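Sugar-phosphate aldolase (Thermotoga maritima, PDB 1PVT) is probably an aldolase of the class II aldolase and adducin family, with a mixed beta-sheet flanked by helices as in AraD-like proteins. Local coordinates at residues P152-L155 with I156-Q160; E142-P145 with K146-K149; I212-K215 with A216-L220. All coordinates share one frame; numbering follows the deposited sequence.

Contact 1: P152-L155 with I156-Q160; sequences PEVL and IFFPQ
The carbonyl oxygen of Val154 is gripped by the amide of Phe158, with Phe158 N 2.6 Å from Val154 O and the donor nearly along the C=O axis. The bond is bent at the hydrogen (137°), in keeping with Phe158 being the first residue to leave helical geometry. The ring of Phe158 meets the same oxygen edge-on, near its own plane, with CD1 3.0 Å from Val154 O. Beside it, Val154 CG1 lies 3.5 Å from Phe158 CD1; this methyl stands anti to the backbone N (chi1 -166°), which sets it beside its own carbonyl carbon, near the ring edge that the oxygen meets. Two residues earlier, a weak bond of 3.4 Å joins Ile156 N to Pro152 O. On another side of the turn Glu153 and Phe157 run alongside each other, pointing the same way, with OE2 of Glu153 3.7 Å from CE1 of Phe157 and carboxylate and ring planes 78° apart. Both touch Ile212 of helix 203-224, and Phe158 reaches Leu213 of that helix. This is the last turn of the short helix 152-157, where the chain passes through Phe158 and Pro159 into a loop of the AraD-like fold.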
ATOM      1  N   PRO A 152      -1.420 -23.132   1.155  1.00 89.97           N
ATOM      2  CA  PRO A 152      -0.490 -22.740   2.213  1.00 89.59           C
ATOM      3  C   PRO A 152       0.024 -21.316   2.041  1.00 88.64           C
ATOM      4  O   PRO A 152      -0.124 -20.489   2.931  1.00 89.21           O
ATOM      5  CB  PRO A 152       0.603 -23.791   2.098  1.00 90.20           C
ATOM      6  CG  PRO A 152      -0.199 -25.024   1.767  1.00 90.03           C
ATOM      7  CD  PRO A 152      -1.174 -24.519   0.718  1.00 89.69           C
ATOM      8  N   GLU A 153       0.612 -21.038   0.888  1.00 87.01           N
ATOM      9  CA  GLU A 153       1.144 -19.716   0.587  1.00 85.79           C
ATOM     10  C   GLU A 153       0.497 -18.544   1.329  1.00 82.88           C
ATOM     11  O   GLU A 153       1.194 -17.630   1.762  1.00 81.88           O
ATOM     12  CB  GLU A 153       1.059 -19.466  -0.922  1.00 89.76           C
ATOM     13  CG  GLU A 153       2.259 -19.978  -1.717  1.00 94.47           C
ATOM     14  CD  GLU A 153       3.275 -18.879  -2.006  1.00 97.28           C
ATOM     15  OE1 GLU A 153       3.031 -18.074  -2.940  1.00 98.60           O
ATOM     16  OE2 GLU A 153       4.309 -18.813  -1.295  1.00 98.95           O
ATOM     17  N   VAL A 154      -0.822 -18.553   1.478  1.00 79.89           N
ATOM     18  CA  VAL A 154      -1.495 -17.452   2.162  1.00 77.83           C
ATOM     19  C   VAL A 154      -1.213 -17.431   3.656  1.00 77.55           C
ATOM     20  O   VAL A 154      -0.743 -16.434   4.206  1.00 76.84           O
ATOM     21  CB  VAL A 154      -3.003 -17.532   1.989  1.00 76.76           C
ATOM     22  CG1 VAL A 154      -3.635 -16.218   2.414  1.00 75.97           C
ATOM     23  CG2 VAL A 154      -3.338 -17.871   0.562  1.00 75.48           C
ATOM     24  N   LEU A 155      -1.527 -18.553   4.299  1.00 77.46           N
ATOM     25  CA  LEU A 155      -1.343 -18.764   5.736  1.00 76.58           C
ATOM     26  C   LEU A 155      -0.011 -18.184   6.217  1.00 75.35           C
ATOM     27  O   LEU A 155       0.038 -17.398   7.163  1.00 75.44           O
ATOM     28  CB  LEU A 155      -1.392 -20.271   6.025  1.00 77.31           C
ATOM     29  CG  LEU A 155      -2.260 -21.104   5.058  1.00 78.08           C
ATOM     30  CD1 LEU A 155      -2.193 -22.593   5.399  1.00 77.53           C
ATOM     31  CD2 LEU A 155      -3.694 -20.611   5.117  1.00 78.67           C
ATOM     32  N   ILE A 156       1.059 -18.590   5.544  1.00 73.58           N
ATOM     33  CA  ILE A 156       2.414 -18.142   5.843  1.00 72.20           C
ATOM     34  C   ILE A 156       2.533 -16.624   5.838  1.00 72.90           C
ATOM     35  O   ILE A 156       2.948 -16.024   6.822  1.00 73.55           O
ATOM     36  CB  ILE A 156       3.420 -18.694   4.803  1.00 71.06           C
ATOM     37  CG1 ILE A 156       3.432 -20.224   4.842  1.00 69.45           C
ATOM     38  CG2 ILE A 156       4.808 -18.116   5.061  1.00 70.52           C
ATOM     39  CD1 ILE A 156       4.238 -20.859   3.724  1.00 69.16           C
ATOM     40  N   PHE A 157       2.181 -16.001   4.722  1.00 73.51           N
ATOM     41  CA  PHE A 157       2.282 -14.557   4.629  1.00 75.02           C
ATOM     42  C   PHE A 157       1.213 -13.849   5.458  1.00 75.74           C
ATOM     43  O   PHE A 157       1.345 -12.663   5.781  1.00 76.18           O
ATOM     44  CB  PHE A 157       2.198 -14.117   3.165  1.00 76.38           C
ATOM     45  CG  PHE A 157       3.387 -14.524   2.333  1.00 77.17           C
ATOM     46  CD1 PHE A 157       3.649 -15.867   2.071  1.00 76.93           C
ATOM     47  CD2 PHE A 157       4.235 -13.558   1.789  1.00 77.15           C
ATOM     48  CE1 PHE A 157       4.737 -16.245   1.271  1.00 77.01           C
ATOM     49  CE2 PHE A 157       5.326 -13.925   0.988  1.00 77.38           C
ATOM     50  CZ  PHE A 157       5.577 -15.271   0.729  1.00 76.68           C
ATOM     51  N   PHE A 158       0.152 -14.569   5.805  1.00 76.12           N
ATOM     52  CA  PHE A 158      -0.914 -13.980   6.609  1.00 76.54           C
ATOM     53  C   PHE A 158      -1.297 -14.934   7.699  1.00 77.89           C
ATOM     54  O   PHE A 158      -2.361 -15.556   7.655  1.00 77.89           O
ATOM     55  CB  PHE A 158      -2.130 -13.676   5.755  1.00 75.26           C
ATOM     56  CG  PHE A 158      -1.792 -12.967   4.505  1.00 73.68           C
ATOM     57  CD1 PHE A 158      -1.449 -13.679   3.366  1.00 73.56           C
ATOM     58  CD2 PHE A 158      -1.739 -11.585   4.478  1.00 72.34           C
ATOM     59  CE1 PHE A 158      -1.055 -13.022   2.214  1.00 73.34           C
ATOM     60  CE2 PHE A 158      -1.347 -10.919   3.334  1.00 71.96           C
ATOM     61  CZ  PHE A 158      -1.002 -11.638   2.197  1.00 72.79           C
ATOM     62  N   PRO A 159      -0.413 -15.083   8.691  1.00 79.62           N
ATOM     63  CA  PRO A 159      -0.645 -15.972   9.824  1.00 81.39           C
ATOM     64  C   PRO A 159      -1.938 -15.562  10.528  1.00 83.57           C
ATOM     65  O   PRO A 159      -2.767 -16.407  10.866  1.00 83.75           O
ATOM     66  CB  PRO A 159       0.596 -15.752  10.684  1.00 80.51           C
ATOM     67  CG  PRO A 159       1.647 -15.454   9.663  1.00 79.53           C
ATOM     68  CD  PRO A 159       0.928 -14.481   8.767  1.00 79.67           C
ATOM     69  N   GLN A 160      -2.118 -14.261  10.738  1.00 85.94           N
ATOM     70  CA  GLN A 160      -3.334 -13.776  11.387  1.00 88.11           C
ATOM     71  C   GLN A 160      -4.499 -13.686  10.392  1.00 87.52           C
ATOM     72  O   GLN A 160      -5.668 -13.876  10.764  1.00 88.47           O
ATOM     73  CB  GLN A 160      -3.098 -12.400  12.026  1.00 90.74           C
ATOM     74  CG  GLN A 160      -2.586 -12.437  13.473  1.00 94.42           C
ATOM     75  CD  GLN A 160      -1.176 -13.015  13.610  1.00 96.12           C
ATOM     76  OE1 GLN A 160      -0.963 -14.223  13.439  1.00 97.04           O
ATOM     77  NE2 GLN A 160      -0.207 -12.147  13.919  1.00 96.68           N
TER

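Contact 2: E142-P145 with K146-K149; sequences ELLP and KMMK
The pyrrolidine ring of Pro145 is the one ring of this turn, and beside it Leu144 packs against the selenomethionine Met148. The apolar packing is made by slender chains. Leu144 and Met148 lie side by side and point the same way, with CD2 of Leu144 4.2 Å from CE of Met148. That meeting depends on a fold in the Met148 chain, which bends at chi2 (-51°) and again at chi3, turning its terminal methyl towards Leu144 CD2. The same Leu144 CD2 is also 4.2 Å from the selenium of Met147, the second selenomethionine of the turn. Both Leu144 and Met148 touch Ile162 in a loop. The backbone forms the single turn of helix 144-147 in this AraD-like domain: Met147 N gives a nearly straight bond (162°) to Leu143 O at 2.7 Å. Pro145 sits in the first turn, where a helix makes no call on the N-H that proline lacks. Towards the other end the pairing weakens, Met148 N making a weak, bent hydrogen bond to Pro145 O at 2.9 Å, and Lys149 N hydrogen-bonds Lys146 O at 3.1 Å. Met147 takes a different course from Met148: its CG is anti to the backbone N (chi1 -177°), which carries the chain off the turn to Leu131 and Leu134 of helix 129-134 and to Ala216, Ala217 and Leu220 of helix 203-224.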
ATOM      1  N   GLU A 142     -18.220 -14.105   3.531  1.00 83.69           N
ATOM      2  CA  GLU A 142     -18.182 -15.537   3.797  1.00 83.62           C
ATOM      3  C   GLU A 142     -17.248 -16.373   2.917  1.00 81.46           C
ATOM      4  O   GLU A 142     -17.259 -17.602   2.998  1.00 82.01           O
ATOM      5  CB  GLU A 142     -19.603 -16.104   3.711  1.00 86.62           C
ATOM      6  CG  GLU A 142     -20.574 -15.533   4.743  1.00 91.40           C
ATOM      7  CD  GLU A 142     -20.151 -15.832   6.182  1.00 94.76           C
ATOM      8  OE1 GLU A 142     -19.939 -17.025   6.515  1.00 96.59           O
ATOM      9  OE2 GLU A 142     -20.032 -14.872   6.981  1.00 96.82           O
ATOM     10  N   LEU A 143     -16.438 -15.724   2.088  1.00 78.23           N
ATOM     11  CA  LEU A 143     -15.523 -16.445   1.206  1.00 74.14           C
ATOM     12  C   LEU A 143     -14.090 -16.244   1.646  1.00 72.67           C
ATOM     13  O   LEU A 143     -13.265 -17.153   1.557  1.00 70.74           O
ATOM     14  CB  LEU A 143     -15.682 -15.942  -0.218  1.00 72.95           C
ATOM     15  CG  LEU A 143     -17.079 -16.128  -0.786  1.00 71.86           C
ATOM     16  CD1 LEU A 143     -17.292 -15.179  -1.941  1.00 72.84           C
ATOM     17  CD2 LEU A 143     -17.249 -17.567  -1.218  1.00 72.43           C
ATOM     18  N   LEU A 144     -13.809 -15.031   2.108  1.00 72.23           N
ATOM     19  CA  LEU A 144     -12.488 -14.666   2.588  1.00 72.05           C
ATOM     20  C   LEU A 144     -11.855 -15.775   3.397  1.00 73.33           C
ATOM     21  O   LEU A 144     -10.676 -16.063   3.253  1.00 74.02           O
ATOM     22  CB  LEU A 144     -12.576 -13.423   3.460  1.00 69.90           C
ATOM     23  CG  LEU A 144     -12.414 -12.097   2.747  1.00 68.48           C
ATOM     24  CD1 LEU A 144     -12.502 -10.968   3.743  1.00 67.06           C
ATOM     25  CD2 LEU A 144     -11.071 -12.078   2.067  1.00 67.99           C
ATOM     26  N   PRO A 145     -12.637 -16.409   4.277  1.00 74.59           N
ATOM     27  CA  PRO A 145     -12.117 -17.494   5.112  1.00 75.48           C
ATOM     28  C   PRO A 145     -11.567 -18.662   4.307  1.00 76.44           C
ATOM     29  O   PRO A 145     -10.399 -19.036   4.443  1.00 76.64           O
ATOM     30  CB  PRO A 145     -13.328 -17.892   5.945  1.00 75.88           C
ATOM     31  CG  PRO A 145     -14.100 -16.594   6.056  1.00 75.92           C
ATOM     32  CD  PRO A 145     -14.025 -16.076   4.652  1.00 75.22           C
ATOM     33  N   LYS A 146     -12.416 -19.255   3.477  1.00 77.28           N
ATOM     34  CA  LYS A 146     -11.970 -20.375   2.670  1.00 77.25           C
ATOM     35  C   LYS A 146     -10.894 -19.871   1.717  1.00 77.34           C
ATOM     36  O   LYS A 146      -9.953 -20.593   1.402  1.00 76.88           O
ATOM     37  CB  LYS A 146     -13.154 -21.003   1.911  1.00 77.40           C
ATOM     38  CG  LYS A 146     -14.133 -21.821   2.797  1.00 77.49           C
ATOM     39  CD  LYS A 146     -13.581 -23.196   3.235  1.00 78.18           C
ATOM     40  CE  LYS A 146     -12.489 -23.098   4.321  1.00 77.78           C
ATOM     41  NZ  LYS A 146     -11.842 -24.405   4.664  1.00 74.76           N
HETATM   42  N   MSE A 147     -11.018 -18.620   1.280  1.00 78.14           N
HETATM   43  CA  MSE A 147     -10.024 -18.055   0.382  1.00 79.34           C
HETATM   44  C   MSE A 147      -8.703 -17.971   1.117  1.00 80.47           C
HETATM   45  O   MSE A 147      -7.638 -18.126   0.530  1.00 79.39           O
HETATM   46  CB  MSE A 147     -10.408 -16.650  -0.070  1.00 79.10           C
HETATM   47  CG  MSE A 147      -9.407 -16.073  -1.061  1.00 80.15           C
HETATM   48 SE   MSE A 147      -9.376 -14.138  -1.216  1.00 83.13          SE
HETATM   49  CE  MSE A 147     -10.690 -13.899  -2.596  1.00 81.83           C
HETATM   50  N   MSE A 148      -8.786 -17.727   2.415  1.00 83.41           N
HETATM   51  CA  MSE A 148      -7.600 -17.592   3.237  1.00 86.66           C
HETATM   52  C   MSE A 148      -6.845 -18.881   3.488  1.00 86.50           C
HETATM   53  O   MSE A 148      -5.852 -18.886   4.209  1.00 86.39           O
HETATM   54  CB  MSE A 148      -7.960 -16.937   4.570  1.00 90.71           C
HETATM   55  CG  MSE A 148      -8.267 -15.457   4.449  1.00 96.58           C
HETATM   56 SE   MSE A 148      -6.851 -14.534   3.492  1.00106.25          SE
HETATM   57  CE  MSE A 148      -7.664 -14.490   1.739  1.00103.72           C
ATOM     58  N   LYS A 149      -7.306 -19.976   2.900  1.00 87.17           N
ATOM     59  CA  LYS A 149      -6.613 -21.240   3.085  1.00 88.40           C
ATOM     60  C   LYS A 149      -6.727 -22.084   1.833  1.00 89.04           C
ATOM     61  O   LYS A 149      -6.787 -23.311   1.903  1.00 89.41           O
ATOM     62  CB  LYS A 149      -7.177 -21.998   4.293  1.00 89.39           C
ATOM     63  CG  LYS A 149      -6.183 -23.003   4.904  1.00 90.82           C
ATOM     64  CD  LYS A 149      -6.538 -23.401   6.353  1.00 90.74           C
ATOM     65  CE  LYS A 149      -5.403 -24.194   7.021  1.00 90.30           C
ATOM     66  NZ  LYS A 149      -5.672 -24.544   8.445  1.00 90.13           N
TER

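Contact 3: I212-K215 with A216-L220; sequences ILEK and AAEIL
Two consecutive turns from the interior of the long alpha-helix 203-224 make up this contact, held by an unbroken ladder of i to i+4 backbone bonds. Ala216 N meets Ile212 O at 2.9 Å with a nearly straight N-H (169°), and Ala217 N meets Leu213 O at 2.9 Å. The next two rungs are a little shorter: Glu218 N to Glu214 O is 2.7 Å and Ile219 N to Lys215 O is 2.8 Å. Ile219 crowds the last of these carbonyls, because its CG1, turned beside the backbone N (chi1 -62°), comes to 3.1 Å from Lys215 O. Glu214 bends at chi2 (-45°), which lays Glu214 OE1 3.8 Å from the methyl carbon Ala217 CB. Its carboxylate is satisfied at helix 129-134, OE2 accepting a hydrogen bond from Asn130 ND2 and OE1 a weak one from Leu131 N. Glu218 OE1 stands 4.4 Å from Glu214 OE2; the two like charges would probably disfavour each other, an effect that Asn130 and Leu131, by donating to Glu214, may ease. The small alanines let other helices come close: Ala216 touches Val154 of helix 152-157, while Ala217 lies against Asn130 and Leu131 of helix 129-134. Together with helix 144-147, these make three shorter helices, all following strand 122-126 in the chain, that pack along this one.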
ATOM      1  N   ILE A 212       0.300 -12.945  -3.911  1.00 44.44           N
ATOM      2  CA  ILE A 212      -0.308 -14.079  -3.225  1.00 44.49           C
ATOM      3  C   ILE A 212      -1.807 -13.888  -2.986  1.00 44.45           C
ATOM      4  O   ILE A 212      -2.595 -14.767  -3.323  1.00 45.44           O
ATOM      5  CB  ILE A 212       0.451 -14.383  -1.901  1.00 44.52           C
ATOM      6  CG1 ILE A 212       1.850 -14.896  -2.253  1.00 45.26           C
ATOM      7  CG2 ILE A 212      -0.285 -15.427  -1.078  1.00 41.91           C
ATOM      8  CD1 ILE A 212       2.762 -15.072  -1.082  1.00 47.50           C
ATOM      9  N   LEU A 213      -2.214 -12.756  -2.425  1.00 44.08           N
ATOM     10  CA  LEU A 213      -3.636 -12.536  -2.219  1.00 44.76           C
ATOM     11  C   LEU A 213      -4.371 -12.694  -3.539  1.00 45.66           C
ATOM     12  O   LEU A 213      -5.409 -13.352  -3.616  1.00 45.46           O
ATOM     13  CB  LEU A 213      -3.896 -11.143  -1.665  1.00 45.26           C
ATOM     14  CG  LEU A 213      -3.711 -11.015  -0.154  1.00 47.43           C
ATOM     15  CD1 LEU A 213      -4.277  -9.676   0.301  1.00 47.35           C
ATOM     16  CD2 LEU A 213      -4.435 -12.159   0.566  1.00 47.04           C
ATOM     17  N   GLU A 214      -3.822 -12.090  -4.585  1.00 45.72           N
ATOM     18  CA  GLU A 214      -4.429 -12.172  -5.906  1.00 45.70           C
ATOM     19  C   GLU A 214      -4.585 -13.620  -6.346  1.00 44.42           C
ATOM     20  O   GLU A 214      -5.659 -14.047  -6.770  1.00 44.31           O
ATOM     21  CB  GLU A 214      -3.556 -11.461  -6.934  1.00 47.85           C
ATOM     22  CG  GLU A 214      -4.243 -10.354  -7.709  1.00 50.17           C
ATOM     23  CD  GLU A 214      -5.622 -10.729  -8.197  1.00 51.51           C
ATOM     24  OE1 GLU A 214      -6.543 -10.824  -7.357  1.00 53.28           O
ATOM     25  OE2 GLU A 214      -5.786 -10.924  -9.419  1.00 53.11           O
ATOM     26  N   LYS A 215      -3.493 -14.368  -6.248  1.00 43.46           N
ATOM     27  CA  LYS A 215      -3.503 -15.755  -6.662  1.00 43.09           C
ATOM     28  C   LYS A 215      -4.612 -16.498  -5.959  1.00 42.74           C
ATOM     29  O   LYS A 215      -5.377 -17.212  -6.598  1.00 44.09           O
ATOM     30  CB  LYS A 215      -2.155 -16.406  -6.372  1.00 43.26           C
ATOM     31  CG  LYS A 215      -1.874 -17.571  -7.278  1.00 45.48           C
ATOM     32  CD  LYS A 215      -0.380 -17.805  -7.433  1.00 50.12           C
ATOM     33  CE  LYS A 215      -0.062 -18.876  -8.496  1.00 51.49           C
ATOM     34  NZ  LYS A 215       1.404 -18.929  -8.850  1.00 52.02           N
ATOM     35  N   ALA A 216      -4.722 -16.314  -4.649  1.00 41.80           N
ATOM     36  CA  ALA A 216      -5.762 -16.994  -3.891  1.00 40.58           C
ATOM     37  C   ALA A 216      -7.126 -16.577  -4.376  1.00 39.52           C
ATOM     38  O   ALA A 216      -8.021 -17.397  -4.502  1.00 39.68           O
ATOM     39  CB  ALA A 216      -5.633 -16.682  -2.435  1.00 41.67           C
ATOM     40  N   ALA A 217      -7.288 -15.291  -4.646  1.00 38.84           N
ATOM     41  CA  ALA A 217      -8.569 -14.803  -5.115  1.00 39.62           C
ATOM     42  C   ALA A 217      -8.857 -15.462  -6.438  1.00 41.08           C
ATOM     43  O   ALA A 217      -9.953 -15.965  -6.673  1.00 41.91           O
ATOM     44  CB  ALA A 217      -8.524 -13.311  -5.292  1.00 39.18           C
ATOM     45  N   GLU A 218      -7.853 -15.469  -7.303  1.00 42.23           N
ATOM     46  CA  GLU A 218      -8.002 -16.045  -8.623  1.00 43.77           C
ATOM     47  C   GLU A 218      -8.358 -17.522  -8.581  1.00 44.67           C
ATOM     48  O   GLU A 218      -9.203 -17.986  -9.352  1.00 44.57           O
ATOM     49  CB  GLU A 218      -6.730 -15.842  -9.427  1.00 45.33           C
ATOM     50  CG  GLU A 218      -6.913 -16.180 -10.880  1.00 48.59           C
ATOM     51  CD  GLU A 218      -5.871 -15.525 -11.744  1.00 52.42           C
ATOM     52  OE1 GLU A 218      -4.987 -14.834 -11.177  1.00 54.22           O
ATOM     53  OE2 GLU A 218      -5.942 -15.695 -12.984  1.00 54.43           O
ATOM     54  N   ILE A 219      -7.713 -18.262  -7.685  1.00 45.46           N
ATOM     55  CA  ILE A 219      -7.994 -19.685  -7.541  1.00 45.83           C
ATOM     56  C   ILE A 219      -9.423 -19.876  -7.034  1.00 46.98           C
ATOM     57  O   ILE A 219     -10.156 -20.731  -7.518  1.00 46.62           O
ATOM     58  CB  ILE A 219      -7.028 -20.347  -6.539  1.00 45.60           C
ATOM     59  CG1 ILE A 219      -5.594 -20.243  -7.044  1.00 45.86           C
ATOM     60  CG2 ILE A 219      -7.381 -21.810  -6.362  1.00 47.24           C
ATOM     61  CD1 ILE A 219      -4.567 -20.826  -6.092  1.00 46.15           C
ATOM     62  N   LEU A 220      -9.819 -19.073  -6.050  1.00 48.45           N
ATOM     63  CA  LEU A 220     -11.164 -19.164  -5.495  1.00 48.92           C
ATOM     64  C   LEU A 220     -12.169 -18.990  -6.613  1.00 50.41           C
ATOM     65  O   LEU A 220     -13.049 -19.827  -6.823  1.00 51.43           O
ATOM     66  CB  LEU A 220     -11.389 -18.066  -4.461  1.00 49.53           C
ATOM     67  CG  LEU A 220     -12.779 -18.065  -3.829  1.00 50.02           C
ATOM     68  CD1 LEU A 220     -12.897 -19.251  -2.897  1.00 52.27           C
ATOM     69  CD2 LEU A 220     -13.003 -16.789  -3.060  1.00 49.91           C
TER

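Along the chain contact 2 comes first, on helix 144-147, then contact 1 on helix 152-157, and contact 3 last on helix 203-224, all on the same side of the chain's centre. Their centres form a compact triangle, about 10 Å between contacts 2 and 3 and about 12 Å from contact 1 to each of the others. The two short helices follow one another, and the loop residue Met148, just past the first, touches the second: its SE is 3.8 Å from Val154 CG1. Nearby, Leu155 CD2 is 3.5 Å from Lys149 CG. Leu143 CB, just before helix 144-147, lies 4.0 Å from Leu220 CD2. Both short helices pack against the long helix 203-224, within the AraD-like domain.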